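Local coordinates for protein 7,8-dihydro-6-hydroxymethylpterin pyrophosphokinase-dihydropteroate synthase (Plasmodium falciparum, PDB 6JWS) that probably makes the pyrophosphorylated pterin from 6-hydroxymethyl-7,8-dihydropterin and ATP, then joins it to 4-aminobenzoate to give 7,8-dihydropteroate in folate synthesis, at residues 504-509 / 556-561; 528-533 / 542-547; 175-180 / 314-319; 133-138 / 220-225. The protein carries 1 engineered substitution. All coordinates share one frame; numbering follows the deposited sequence.

Contact 1 (504-509 / 556-561); sequences ISACTN and EQRLNF
Arg558 reaches out from its helix and holds the backbone carbonyl of Ala506 from the side. Two nitrogens of the guanidinium share this one acceptor. The NE bond to Ala506 O is 2.9 Å long with an N-H...O angle of 155°. The NH2 bond to Ala506 O is 3.2 Å and more bent, at 136°. The oxygen lies in the guanidinium plane, so the group meets it edge-on. The donors are tilted somewhat from the carbonyl plane.

The arginine chain does not run straight to its target. CG points away from its own carbonyl carbon (chi1 -64°), and further bends at chi2 and chi3 turn the NE and NH2 edge to the loop. Near its root the chain also packs on the loop: CG of Arg558 lies 3.8 Å from CB of Ala506. Thr508 comes over one face of the guanidinium. Its CG2 methyl sits above the centre of the group, 3.6 Å from Arg558 CZ. The group is thus fixed at its edge by a carbonyl and covered on one face by a methyl.

The loop has its own bracing. Ser505 to Thr508 form a type I' beta turn. Ser505 O accepts both Thr508 N and Thr508 OG1, the latter at 2.7 Å.

Ile504, in this loop, touches the bound pteroic acid, whereas the arginine grip lies away from the ligand. The loop follows strand 500-503 of the TIM barrel, and Arg558 belongs to helix 547-564. Leu528 of the neighbouring strand 525-529 touches Ala506, Cys507 and Arg558. Tyr554 of the same helix touches Ala506 and Thr508.

Contact 2 (528-533 / 542-547); sequences LMHKRG and TNYDNL. With PT1 (pteroic acid), chain I; ACT (acetate ion), chain M.
The guanidinium of Arg532 lies flat on one face of the Tyr544 ring. The centres are 3.7 Å apart and the planes differ by 13°, a cation-pi stack offset toward the ring's rim. Leu547 CD1 covers the opposite face of the tyrosine. At the guanidinium edge, NH1 of Arg532 donates to Asn543 O over 2.8 Å. NH1 approaches from above that carbonyl's plane. The same NH1 also bonds Leu541 O.

An acetate ion, probably from the crystallisation liquor, occupies another part of the same edge. NE of Arg532 bonds acetate O, and NH2 bonds acetate OXT at 2.8 Å. The His530 ring joins from its own edge: NE2 gives a nearly straight bond to acetate O, 2.8 Å at 172°. The tyrosine hydroxyl also lies at that ring's edge, with His530 CE1 3.3 Å from Tyr544 OH. The hydroxyl is hydrogen-bonded to Ala581 O.

Arg532 reaches this position with a chain extended from CG to NE. Met529, in strand 525-529, brings SD 3.5 Å from N4 of pteroic acid. The contact spans the loop between strand 525-529 and helix 547-564 of the TIM barrel. Strand 572-575 pairs with Leu528, while helix 584-592 touches Tyr544 and Leu547.

Contact 3 (175-180 / 314-319); sequences NDPLSM and EFLSIP. With ATP (adenosine-5'-triphosphate), chain J.
Apolar packing joins the two segments. Pro177, in the first turn of its helix, turns its ring to two side chains of the short strand. Its CB lies 3.8 Å from Leu316 CD2 and 3.8 Å from Ile318 CD1. The proline and Leu316 side chains cross at about a right angle. Leu316 has CG opposite its backbone N (chi1 -175°), and its CD2 also reaches Leu178, coming 3.7 Å from the backbone N of that residue. Its other methyl, CD1, is near the adenine. Ile318 CD1 likewise has two neighbours, Pro177 and N6 of ATP. The hydrophobic seam therefore backs the nucleotide site.

Hydrogen bonds to ATP come from the backbone of strand 316-318 and of the loop just before it. Ser317 N donates to adenine N7 over 2.7 Å, and adenine N6 donates to Ser317 O over 2.9 Å. This two-bond pattern reads the N6-N7 edge of adenine. On the ribose, Glu314 N bonds O3' at 3.1 Å and Phe315 N bonds O2'.

One ring contact adds to these bonds. Phe315 lays a face over ATP C8, offset toward the rim, with its CE2 3.5 Å from that atom.

At the helix start, Asp176 is the N-cap, and its OD2 accepts Ser179 N.

These segments belong to the HPPK part of the chain. Strand 316-318 pairs antiparallel with strand 219-221, through Leu316 with Met221 and Ile318 with Ile219. Pro177 and Leu178 of helix 177-190 touch Ile219 and Met221 of this two-stranded sheet, and Met180 touches Ile211 and Phe214 of strand 208-214. Helix 129-148 touches Phe315 and Ser317.

Contact 4 (133-138 / 220-225); sequences LLECNN and FMKNIK
Glu135 of helix 129-148 lies over the face of Phe220, a CH-pi contact joining the helix to the small two-stranded antiparallel sheet in the HPPK part of the protein. Its CB sits almost exactly above the ring centre. CB of Glu135 lies 3.4 Å from the centroid of the Phe220 ring, 4° off the ring normal, and all six ring carbons are close to this one atom.

The chain then turns. CG points away from the carbonyl carbon and drifts toward the ring's rim, 3.8 Å from Phe220 CD1. A further bend at chi2 (-80°) turns the carboxylate toward Lys222, just after the strand. Its plane is inclined to the phenyl plane by only 19°. CD of Glu135 passes the aliphatic part of Lys222, 3.7 Å from CD of that lysine. OE1 stays against this methylene chain and also comes within 3.9 Å of Phe220 CE1. One residue thus uses its root for an aromatic face and its end for a lysine.

Cys136, the next residue of the helix, adds a sulfur-aromatic contact. Its SG approaches the Phe220 ring obliquely, with CD2 the nearest ring atom at 4.3 Å. Phe220 also meets the ring of Phe315, whose face lies over C8 of ATP, and touches Ser317 of the paired strand 316-318. The helix thus packs on residues that hold the nucleotide; the Phe220 side chain is about 7 Å from ATP.

Lys222 crosses the glutamate at about a right angle. At the tip, OE2 of Glu135 and NZ of Lys222 form a salt bridge of 3.2 Å, with a weak hydrogen bond.

From the N terminus, contact 4 opens first, at 133-138 on helix 129-148. Contact 3 opens at 175-180, before contact 4 closes at 220-225. Contact 3 closes at 314-319, so the two loops cross. They meet at the strand pair 219-221 and 316-318, and bring two helices to the HPPK nucleotide site. Contact 1 opens much later, at 504-509, and closes at 556-561. Contact 2, 528-533 with 542-547, falls wholly within that span. The two touch, for example through Cys507 SG and Leu528 CD2. Both tie helix 547-564 or its lead-in loop to TIM-barrel strand ends. Contacts 2 and 3 have centres about 46 Å apart.

Contact 1 (504-509 / 556-561)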
# COMPACT_ATOMS: atom_id res chain seq x y z
N ILE B 504 24.70 -16.75 -2.36
CA ILE B 504 24.89 -15.33 -2.12
C ILE B 504 26.02 -14.74 -2.97
O ILE B 504 26.19 -13.53 -3.00
CB ILE B 504 25.06 -15.02 -0.62
CG1 ILE B 504 26.34 -15.64 -0.03
CG2 ILE B 504 23.81 -15.41 0.16
CD1 ILE B 504 26.76 -15.04 1.32
N SER B 505 26.78 -15.58 -3.69
CA SER B 505 27.78 -15.07 -4.63
C SER B 505 27.23 -14.98 -6.06
O SER B 505 27.96 -14.68 -6.99
CB SER B 505 29.10 -15.86 -4.56
OG SER B 505 29.02 -17.12 -5.25
N ALA B 506 25.94 -15.29 -6.23
CA ALA B 506 25.32 -15.46 -7.54
C ALA B 506 26.12 -16.44 -8.40
O ALA B 506 26.24 -16.28 -9.61
CB ALA B 506 25.10 -14.12 -8.22
N CYS B 507 26.66 -17.48 -7.74
CA CYS B 507 27.35 -18.58 -8.39
C CYS B 507 28.65 -18.09 -9.03
O CYS B 507 29.09 -18.64 -10.03
CB CYS B 507 26.47 -19.23 -9.45
SG CYS B 507 24.92 -19.92 -8.83
N THR B 508 29.25 -17.02 -8.49
CA THR B 508 30.56 -16.60 -8.95
C THR B 508 31.67 -17.24 -8.13
O THR B 508 32.81 -17.23 -8.59
CB THR B 508 30.75 -15.08 -8.96
OG1 THR B 508 30.60 -14.59 -7.62
CG2 THR B 508 29.80 -14.35 -9.89
N ASN B 509 31.40 -17.70 -6.89
CA ASN B 509 32.42 -18.37 -6.09
C ASN B 509 32.89 -19.63 -6.82
O ASN B 509 34.08 -19.91 -6.86
CB ASN B 509 32.00 -18.77 -4.67
CG ASN B 509 32.98 -19.74 -4.00
OD1 ASN B 509 34.11 -19.38 -3.69
ND2 ASN B 509 32.56 -20.97 -3.74
N GLU B 556 21.01 -9.61 -14.00
CA GLU B 556 20.60 -9.96 -15.35
C GLU B 556 21.76 -10.62 -16.11
O GLU B 556 21.55 -11.61 -16.82
CB GLU B 556 20.11 -8.73 -16.12
CG GLU B 556 18.74 -8.24 -15.64
CD GLU B 556 18.28 -6.95 -16.32
OE1 GLU B 556 19.10 -6.03 -16.45
OE2 GLU B 556 17.11 -6.86 -16.71
N GLN B 557 22.98 -10.10 -15.93
CA GLN B 557 24.14 -10.76 -16.53
C GLN B 557 24.28 -12.18 -15.99
O GLN B 557 24.50 -13.12 -16.75
CB GLN B 557 25.39 -9.85 -16.55
CG GLN B 557 25.33 -8.74 -17.62
CD GLN B 557 26.34 -7.60 -17.58
OE1 GLN B 557 25.98 -6.42 -17.68
NE2 GLN B 557 27.63 -7.92 -17.46
N ARG B 558 24.08 -12.38 -14.67
CA ARG B 558 24.19 -13.72 -14.10
C ARG B 558 23.12 -14.66 -14.66
O ARG B 558 23.41 -15.83 -14.97
CB ARG B 558 24.09 -13.73 -12.57
CG ARG B 558 25.21 -13.00 -11.86
CD ARG B 558 26.52 -13.50 -12.43
NE ARG B 558 26.89 -14.84 -12.02
CZ ARG B 558 27.85 -15.56 -12.60
NH1 ARG B 558 28.48 -15.10 -13.67
NH2 ARG B 558 28.13 -16.77 -12.15
N LEU B 559 21.89 -14.17 -14.72
CA LEU B 559 20.81 -14.97 -15.29
C LEU B 559 21.16 -15.33 -16.73
O LEU B 559 20.98 -16.47 -17.13
CB LEU B 559 19.48 -14.20 -15.19
CG LEU B 559 18.26 -14.85 -15.86
CD1 LEU B 559 16.96 -14.54 -15.13
CD2 LEU B 559 18.16 -14.49 -17.35
N ASN B 560 21.66 -14.38 -17.51
CA ASN B 560 22.00 -14.66 -18.90
C ASN B 560 23.01 -15.80 -18.97
O ASN B 560 22.92 -16.65 -19.86
CB ASN B 560 22.56 -13.45 -19.66
CG ASN B 560 21.49 -12.41 -19.93
OD1 ASN B 560 20.30 -12.74 -19.92
ND2 ASN B 560 21.89 -11.17 -20.15
N PHE B 561 23.99 -15.79 -18.06
CA PHE B 561 25.01 -16.84 -18.00
C PHE B 561 24.37 -18.18 -17.65
O PHE B 561 24.61 -19.16 -18.33
CB PHE B 561 26.11 -16.49 -17.01
CG PHE B 561 27.18 -17.55 -16.87
CD1 PHE B 561 28.10 -17.77 -17.88
CD2 PHE B 561 27.30 -18.29 -15.70
CE1 PHE B 561 29.11 -18.71 -17.74
CE2 PHE B 561 28.32 -19.22 -15.55
CZ PHE B 561 29.21 -19.45 -16.58

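Contact 2 (528-533 / 542-547)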
# COMPACT_ATOMS: atom_id res chain seq x y z
N LEU B 528 19.96 -16.03 -6.99
CA LEU B 528 21.19 -15.29 -7.22
C LEU B 528 21.13 -13.97 -6.46
O LEU B 528 20.21 -13.17 -6.64
CB LEU B 528 21.36 -15.02 -8.72
CG LEU B 528 21.30 -16.24 -9.64
CD1 LEU B 528 21.24 -15.78 -11.10
CD2 LEU B 528 22.48 -17.18 -9.39
N MET B 529 22.15 -13.74 -5.64
CA MET B 529 22.17 -12.52 -4.84
C MET B 529 23.37 -11.66 -5.22
O MET B 529 24.43 -12.19 -5.54
CB MET B 529 22.23 -12.87 -3.35
CG MET B 529 21.84 -11.72 -2.44
SD MET B 529 22.37 -12.00 -0.73
CE MET B 529 24.07 -11.44 -0.86
N HIS B 530 23.21 -10.33 -5.16
CA HIS B 530 24.30 -9.37 -5.29
C HIS B 530 24.96 -9.07 -3.94
O HIS B 530 24.29 -8.70 -2.98
CB HIS B 530 23.80 -8.04 -5.86
CG HIS B 530 24.90 -7.03 -5.94
ND1 HIS B 530 25.18 -6.16 -4.91
CD2 HIS B 530 25.80 -6.77 -6.92
CE1 HIS B 530 26.21 -5.40 -5.23
NE2 HIS B 530 26.62 -5.77 -6.46
N LYS B 531 26.29 -9.20 -3.90
CA LYS B 531 27.11 -8.67 -2.82
C LYS B 531 28.45 -8.22 -3.41
O LYS B 531 28.72 -8.44 -4.60
CB LYS B 531 27.30 -9.72 -1.72
CG LYS B 531 28.08 -10.96 -2.11
CD LYS B 531 28.56 -11.82 -0.91
CE LYS B 531 29.75 -12.73 -1.19
NZ LYS B 531 30.70 -12.23 -2.23
N ARG B 532 29.24 -7.51 -2.60
CA ARG B 532 30.66 -7.32 -2.83
C ARG B 532 31.37 -7.69 -1.52
O ARG B 532 30.85 -7.42 -0.44
CB ARG B 532 30.96 -5.84 -3.15
CG ARG B 532 30.32 -5.27 -4.41
CD ARG B 532 30.52 -3.76 -4.40
NE ARG B 532 30.20 -3.12 -5.67
CZ ARG B 532 30.27 -1.80 -5.89
NH1 ARG B 532 30.62 -0.99 -4.90
NH2 ARG B 532 30.00 -1.31 -7.09
N GLY B 533 32.54 -8.32 -1.60
CA GLY B 533 33.36 -8.49 -0.41
C GLY B 533 32.91 -9.66 0.48
O GLY B 533 32.21 -10.57 0.04
N THR B 542 31.06 0.40 -0.99
CA THR B 542 29.77 1.06 -0.98
C THR B 542 29.62 2.10 -2.09
O THR B 542 28.56 2.74 -2.22
CB THR B 542 29.60 1.56 0.46
OG1 THR B 542 28.57 0.73 0.99
CG2 THR B 542 29.35 3.04 0.61
N ASN B 543 30.64 2.20 -2.95
CA ASN B 543 30.58 3.16 -4.05
C ASN B 543 29.96 2.53 -5.30
O ASN B 543 30.48 1.59 -5.87
CB ASN B 543 31.94 3.80 -4.35
CG ASN B 543 32.58 4.46 -3.15
OD1 ASN B 543 31.89 5.00 -2.28
ND2 ASN B 543 33.91 4.45 -3.09
N TYR B 544 28.85 3.11 -5.76
CA TYR B 544 28.18 2.60 -6.93
C TYR B 544 28.01 3.75 -7.92
O TYR B 544 27.60 4.84 -7.54
CB TYR B 544 26.80 2.03 -6.55
CG TYR B 544 26.86 0.77 -5.74
CD1 TYR B 544 26.95 0.81 -4.35
CD2 TYR B 544 26.83 -0.48 -6.37
CE1 TYR B 544 27.03 -0.36 -3.61
CE2 TYR B 544 26.91 -1.66 -5.64
CZ TYR B 544 27.00 -1.59 -4.26
OH TYR B 544 27.08 -2.75 -3.54
N ASP B 545 28.28 3.48 -9.18
CA ASP B 545 27.97 4.44 -10.22
C ASP B 545 26.45 4.71 -10.28
O ASP B 545 26.01 5.84 -10.24
CB ASP B 545 28.54 3.98 -11.55
CG ASP B 545 28.23 4.98 -12.64
OD1 ASP B 545 28.41 6.20 -12.38
OD2 ASP B 545 27.77 4.55 -13.71
N ASN B 546 25.64 3.65 -10.35
CA ASN B 546 24.20 3.79 -10.32
C ASN B 546 23.63 2.64 -9.50
O ASN B 546 23.40 1.57 -10.03
CB ASN B 546 23.63 3.78 -11.75
CG ASN B 546 22.16 4.15 -11.78
OD1 ASN B 546 21.43 3.93 -10.81
ND2 ASN B 546 21.72 4.72 -12.89
N LEU B 547 23.43 2.85 -8.20
CA LEU B 547 23.16 1.75 -7.28
C LEU B 547 22.07 0.82 -7.83
O LEU B 547 22.26 -0.39 -7.92
CB LEU B 547 22.78 2.34 -5.91
CG LEU B 547 22.10 1.37 -4.94
CD1 LEU B 547 23.13 0.51 -4.21
CD2 LEU B 547 21.27 2.15 -3.93
C2 PT1 I . 19.91 -12.45 2.08
C3 PT1 I . 20.69 -13.18 3.07
C5 PT1 I . 21.01 -14.58 2.75
N6 PT1 I . 21.11 -12.64 4.24
C7 PT1 I . 19.87 -14.35 0.66
N9 PT1 I . 20.58 -15.10 1.57
C10 PT1 I . 21.86 -13.38 5.10
N11 PT1 I . 19.46 -14.90 -0.54
C12 PT1 I . 22.19 -14.69 4.78
C21 PT1 I . 23.11 -6.52 8.23
O22 PT1 I . 22.62 -6.34 9.38
O1 PT1 I . 19.59 -11.17 2.30
N4 PT1 I . 19.53 -13.06 0.94
N8 PT1 I . 21.75 -15.26 3.64
C13 PT1 I . 22.36 -12.74 6.37
N14 PT1 I . 23.41 -11.75 6.01
C15 PT1 I . 23.36 -10.50 6.53
C16 PT1 I . 23.85 -9.40 5.79
C17 PT1 I . 22.80 -10.32 7.84
C18 PT1 I . 23.77 -8.11 6.35
C19 PT1 I . 22.74 -9.02 8.39
C20 PT1 I . 23.21 -7.91 7.64
O23 PT1 I . 23.51 -5.55 7.57
C ACT M . 28.55 -3.93 -8.83
O ACT M . 28.76 -4.45 -7.70
OXT ACT M . 29.04 -2.86 -9.22
CH3 ACT M . 27.56 -4.62 -9.79

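Contact 3 (175-180 / 314-319)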
# COMPACT_ATOMS: atom_id res chain seq x y z
N ASN B 175 20.76 -31.93 -39.11
CA ASN B 175 21.18 -31.26 -40.34
C ASN B 175 20.13 -30.28 -40.86
O ASN B 175 20.49 -29.32 -41.55
CB ASN B 175 21.56 -32.25 -41.44
CG ASN B 175 22.82 -33.03 -41.13
OD1 ASN B 175 23.78 -32.50 -40.58
ND2 ASN B 175 22.81 -34.30 -41.48
N ASP B 176 18.84 -30.52 -40.55
CA ASP B 176 17.78 -29.74 -41.17
C ASP B 176 16.52 -29.80 -40.32
O ASP B 176 16.35 -30.71 -39.51
CB ASP B 176 17.47 -30.26 -42.58
CG ASP B 176 16.90 -31.67 -42.53
OD1 ASP B 176 17.71 -32.62 -42.43
OD2 ASP B 176 15.66 -31.80 -42.51
N PRO B 177 15.58 -28.84 -40.53
CA PRO B 177 14.31 -28.82 -39.78
C PRO B 177 13.41 -30.02 -40.03
O PRO B 177 12.61 -30.38 -39.17
CB PRO B 177 13.63 -27.49 -40.19
CG PRO B 177 14.34 -27.03 -41.45
CD PRO B 177 15.72 -27.66 -41.41
N LEU B 178 13.55 -30.64 -41.21
CA LEU B 178 12.72 -31.81 -41.47
C LEU B 178 13.24 -32.98 -40.63
O LEU B 178 12.45 -33.65 -39.98
CB LEU B 178 12.62 -32.14 -42.96
CG LEU B 178 11.64 -33.26 -43.31
CD1 LEU B 178 10.36 -33.16 -42.49
CD2 LEU B 178 11.31 -33.27 -44.79
N SER B 179 14.56 -33.18 -40.62
CA SER B 179 15.11 -34.22 -39.74
C SER B 179 14.78 -33.88 -38.28
O SER B 179 14.41 -34.77 -37.51
CB SER B 179 16.59 -34.44 -39.94
OG SER B 179 16.98 -34.24 -41.29
N MET B 180 14.90 -32.60 -37.92
CA MET B 180 14.62 -32.22 -36.54
C MET B 180 13.18 -32.54 -36.18
O MET B 180 12.91 -33.10 -35.11
CB MET B 180 14.91 -30.74 -36.26
CG MET B 180 14.57 -30.37 -34.82
SD MET B 180 15.57 -29.00 -34.24
CE MET B 180 14.70 -27.65 -35.02
N GLU B 314 2.61 -33.47 -42.20
CA GLU B 314 1.88 -33.18 -43.42
C GLU B 314 2.63 -32.11 -44.21
O GLU B 314 2.59 -32.12 -45.43
CB GLU B 314 0.45 -32.74 -43.09
CG GLU B 314 -0.35 -33.79 -42.34
CD GLU B 314 -1.84 -33.83 -42.63
OE1 GLU B 314 -2.43 -32.75 -42.82
OE2 GLU B 314 -2.40 -34.95 -42.68
N PHE B 315 3.29 -31.18 -43.50
CA PHE B 315 4.04 -30.11 -44.15
C PHE B 315 5.06 -29.55 -43.17
O PHE B 315 5.03 -29.87 -41.99
CB PHE B 315 3.09 -29.04 -44.71
CG PHE B 315 2.39 -28.19 -43.69
CD1 PHE B 315 1.28 -28.66 -43.00
CD2 PHE B 315 2.85 -26.91 -43.40
CE1 PHE B 315 0.64 -27.87 -42.05
CE2 PHE B 315 2.21 -26.12 -42.46
CZ PHE B 315 1.10 -26.59 -41.78
N LEU B 316 5.99 -28.73 -43.68
CA LEU B 316 6.95 -28.05 -42.85
C LEU B 316 6.93 -26.55 -43.14
O LEU B 316 7.20 -26.13 -44.27
CB LEU B 316 8.36 -28.62 -43.09
CG LEU B 316 9.44 -28.04 -42.17
CD1 LEU B 316 9.17 -28.41 -40.72
CD2 LEU B 316 10.83 -28.49 -42.60
N SER B 317 6.67 -25.75 -42.10
CA SER B 317 6.74 -24.30 -42.23
C SER B 317 7.82 -23.75 -41.31
O SER B 317 7.72 -23.87 -40.09
CB SER B 317 5.39 -23.67 -41.95
OG SER B 317 5.44 -22.27 -42.23
N ILE B 318 8.85 -23.13 -41.90
CA ILE B 318 9.83 -22.39 -41.13
C ILE B 318 9.92 -20.98 -41.70
O ILE B 318 10.24 -20.82 -42.87
CB ILE B 318 11.22 -23.07 -41.13
CG1 ILE B 318 11.17 -24.55 -40.75
CG2 ILE B 318 12.20 -22.28 -40.27
CD1 ILE B 318 11.10 -24.83 -39.28
N PRO B 319 9.72 -19.92 -40.90
CA PRO B 319 9.27 -20.03 -39.51
C PRO B 319 7.90 -20.68 -39.36
O PRO B 319 7.13 -20.75 -40.31
CB PRO B 319 9.18 -18.56 -39.07
CG PRO B 319 10.21 -17.87 -39.92
CD PRO B 319 10.04 -18.53 -41.27
PG ATP J . 1.27 -26.71 -35.88
O1G ATP J . 0.70 -25.64 -34.96
O2G ATP J . 1.43 -26.23 -37.31
O3G ATP J . 2.55 -27.30 -35.32
PB ATP J . -1.11 -28.34 -35.06
O1B ATP J . -2.01 -29.17 -35.91
O2B ATP J . -1.68 -27.17 -34.31
O3B ATP J . 0.15 -27.89 -35.94
PA ATP J . 0.71 -30.44 -34.12
O1A ATP J . 2.02 -29.87 -33.69
O2A ATP J . 0.22 -31.68 -33.46
O3A ATP J . -0.41 -29.30 -33.99
O5' ATP J . 0.72 -30.66 -35.72
C5' ATP J . 1.90 -30.26 -36.46
C4' ATP J . 1.61 -30.35 -37.93
O4' ATP J . 2.06 -29.14 -38.60
C3' ATP J . 2.31 -31.50 -38.66
O3' ATP J . 1.44 -31.98 -39.69
C2' ATP J . 3.60 -30.85 -39.15
O2' ATP J . 4.15 -31.40 -40.32
C1' ATP J . 3.13 -29.44 -39.48
N9 ATP J . 4.18 -28.43 -39.34
C8 ATP J . 4.53 -27.50 -40.29
N7 ATP J . 5.51 -26.72 -39.89
C5 ATP J . 5.79 -27.15 -38.60
C6 ATP J . 6.72 -26.71 -37.63
N6 ATP J . 7.57 -25.71 -37.85
N1 ATP J . 6.75 -27.36 -36.44
C2 ATP J . 5.90 -28.37 -36.24
N3 ATP J . 4.98 -28.87 -37.07
C4 ATP J . 4.98 -28.21 -38.25

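Contact 4 (133-138 / 220-225)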
# COMPACT_ATOMS: atom_id res chain seq x y z
N LEU B 133 4.47 -15.97 -47.06
CA LEU B 133 3.41 -15.27 -46.35
C LEU B 133 2.03 -15.73 -46.84
O LEU B 133 1.12 -15.88 -46.02
CB LEU B 133 3.58 -13.76 -46.49
CG LEU B 133 4.84 -13.19 -45.82
CD1 LEU B 133 5.17 -11.80 -46.36
CD2 LEU B 133 4.68 -13.16 -44.30
N LEU B 134 1.91 -16.02 -48.14
CA LEU B 134 0.66 -16.52 -48.71
C LEU B 134 0.34 -17.92 -48.18
O LEU B 134 -0.79 -18.19 -47.79
CB LEU B 134 0.72 -16.47 -50.24
CG LEU B 134 0.85 -15.07 -50.86
CD1 LEU B 134 1.37 -15.14 -52.29
CD2 LEU B 134 -0.47 -14.29 -50.79
N GLU B 135 1.35 -18.80 -48.14
CA GLU B 135 1.12 -20.16 -47.66
C GLU B 135 0.70 -20.15 -46.19
O GLU B 135 -0.26 -20.83 -45.81
CB GLU B 135 2.34 -21.06 -47.89
CG GLU B 135 2.79 -21.14 -49.34
CD GLU B 135 2.01 -22.07 -50.26
OE1 GLU B 135 1.04 -22.70 -49.80
OE2 GLU B 135 2.40 -22.17 -51.45
N CYS B 136 1.38 -19.34 -45.36
CA CYS B 136 1.03 -19.24 -43.94
C CYS B 136 -0.38 -18.67 -43.79
O CYS B 136 -1.18 -19.17 -43.00
CB CYS B 136 2.06 -18.45 -43.13
SG CYS B 136 3.74 -19.14 -43.18
N ASN B 137 -0.69 -17.62 -44.57
CA ASN B 137 -2.01 -17.01 -44.45
C ASN B 137 -3.08 -18.07 -44.77
O ASN B 137 -4.10 -18.14 -44.10
CB ASN B 137 -2.18 -15.75 -45.30
CG ASN B 137 -1.38 -14.55 -44.82
OD1 ASN B 137 -1.28 -13.56 -45.53
ND2 ASN B 137 -0.81 -14.63 -43.63
N ASN B 138 -2.80 -18.90 -45.77
CA ASN B 138 -3.72 -19.94 -46.19
C ASN B 138 -4.02 -20.86 -45.01
O ASN B 138 -5.18 -21.14 -44.72
CB ASN B 138 -3.22 -20.71 -47.41
CG ASN B 138 -4.03 -21.97 -47.67
OD1 ASN B 138 -3.49 -23.07 -47.67
ND2 ASN B 138 -5.33 -21.82 -47.87
N PHE B 220 8.63 -23.55 -46.87
CA PHE B 220 7.27 -24.08 -46.82
C PHE B 220 7.17 -25.27 -47.76
O PHE B 220 7.23 -25.11 -48.98
CB PHE B 220 6.22 -22.99 -47.12
CG PHE B 220 4.84 -23.29 -46.57
CD1 PHE B 220 3.97 -24.14 -47.25
CD2 PHE B 220 4.41 -22.75 -45.37
CE1 PHE B 220 2.71 -24.43 -46.73
CE2 PHE B 220 3.16 -23.04 -44.85
CZ PHE B 220 2.31 -23.88 -45.53
N MET B 221 7.02 -26.47 -47.19
CA MET B 221 6.99 -27.70 -47.96
C MET B 221 5.59 -28.30 -47.85
O MET B 221 5.20 -28.73 -46.76
CB MET B 221 8.02 -28.71 -47.44
CG MET B 221 9.44 -28.39 -47.88
SD MET B 221 10.70 -29.55 -47.23
CE MET B 221 10.03 -31.14 -47.71
N LYS B 222 4.86 -28.33 -48.97
CA LYS B 222 3.40 -28.36 -48.98
C LYS B 222 2.85 -29.76 -48.74
O LYS B 222 1.82 -29.91 -48.09
CB LYS B 222 2.83 -27.72 -50.25
CG LYS B 222 2.57 -26.22 -50.16
CD LYS B 222 2.05 -25.61 -51.45
CE LYS B 222 3.13 -25.48 -52.51
NZ LYS B 222 2.72 -24.55 -53.60
N ASN B 223 3.51 -30.78 -49.29
CA ASN B 223 3.02 -32.14 -49.10
C ASN B 223 4.18 -33.10 -48.87
O ASN B 223 5.12 -33.16 -49.66
CB ASN B 223 2.03 -32.60 -50.18
CG ASN B 223 0.62 -32.74 -49.65
OD1 ASN B 223 -0.29 -33.13 -50.38
ND2 ASN B 223 0.41 -32.43 -48.38
N ILE B 224 4.07 -33.84 -47.76
CA ILE B 224 5.14 -34.66 -47.23
C ILE B 224 4.55 -36.00 -46.82
O ILE B 224 3.68 -36.08 -45.95
CB ILE B 224 5.87 -33.94 -46.07
CG1 ILE B 224 6.55 -32.64 -46.53
CG2 ILE B 224 6.87 -34.87 -45.39
CD1 ILE B 224 7.13 -31.80 -45.42
N LYS B 225 5.03 -37.05 -47.51
CA LYS B 225 4.73 -38.43 -47.20
C LYS B 225 6.05 -39.18 -47.09
O LYS B 225 6.66 -39.54 -48.10
CB LYS B 225 3.80 -39.02 -48.27
CG LYS B 225 3.53 -40.52 -48.18
CD LYS B 225 2.32 -40.91 -47.34
CE LYS B 225 1.99 -42.38 -47.44
NZ LYS B 225 0.58 -42.65 -47.05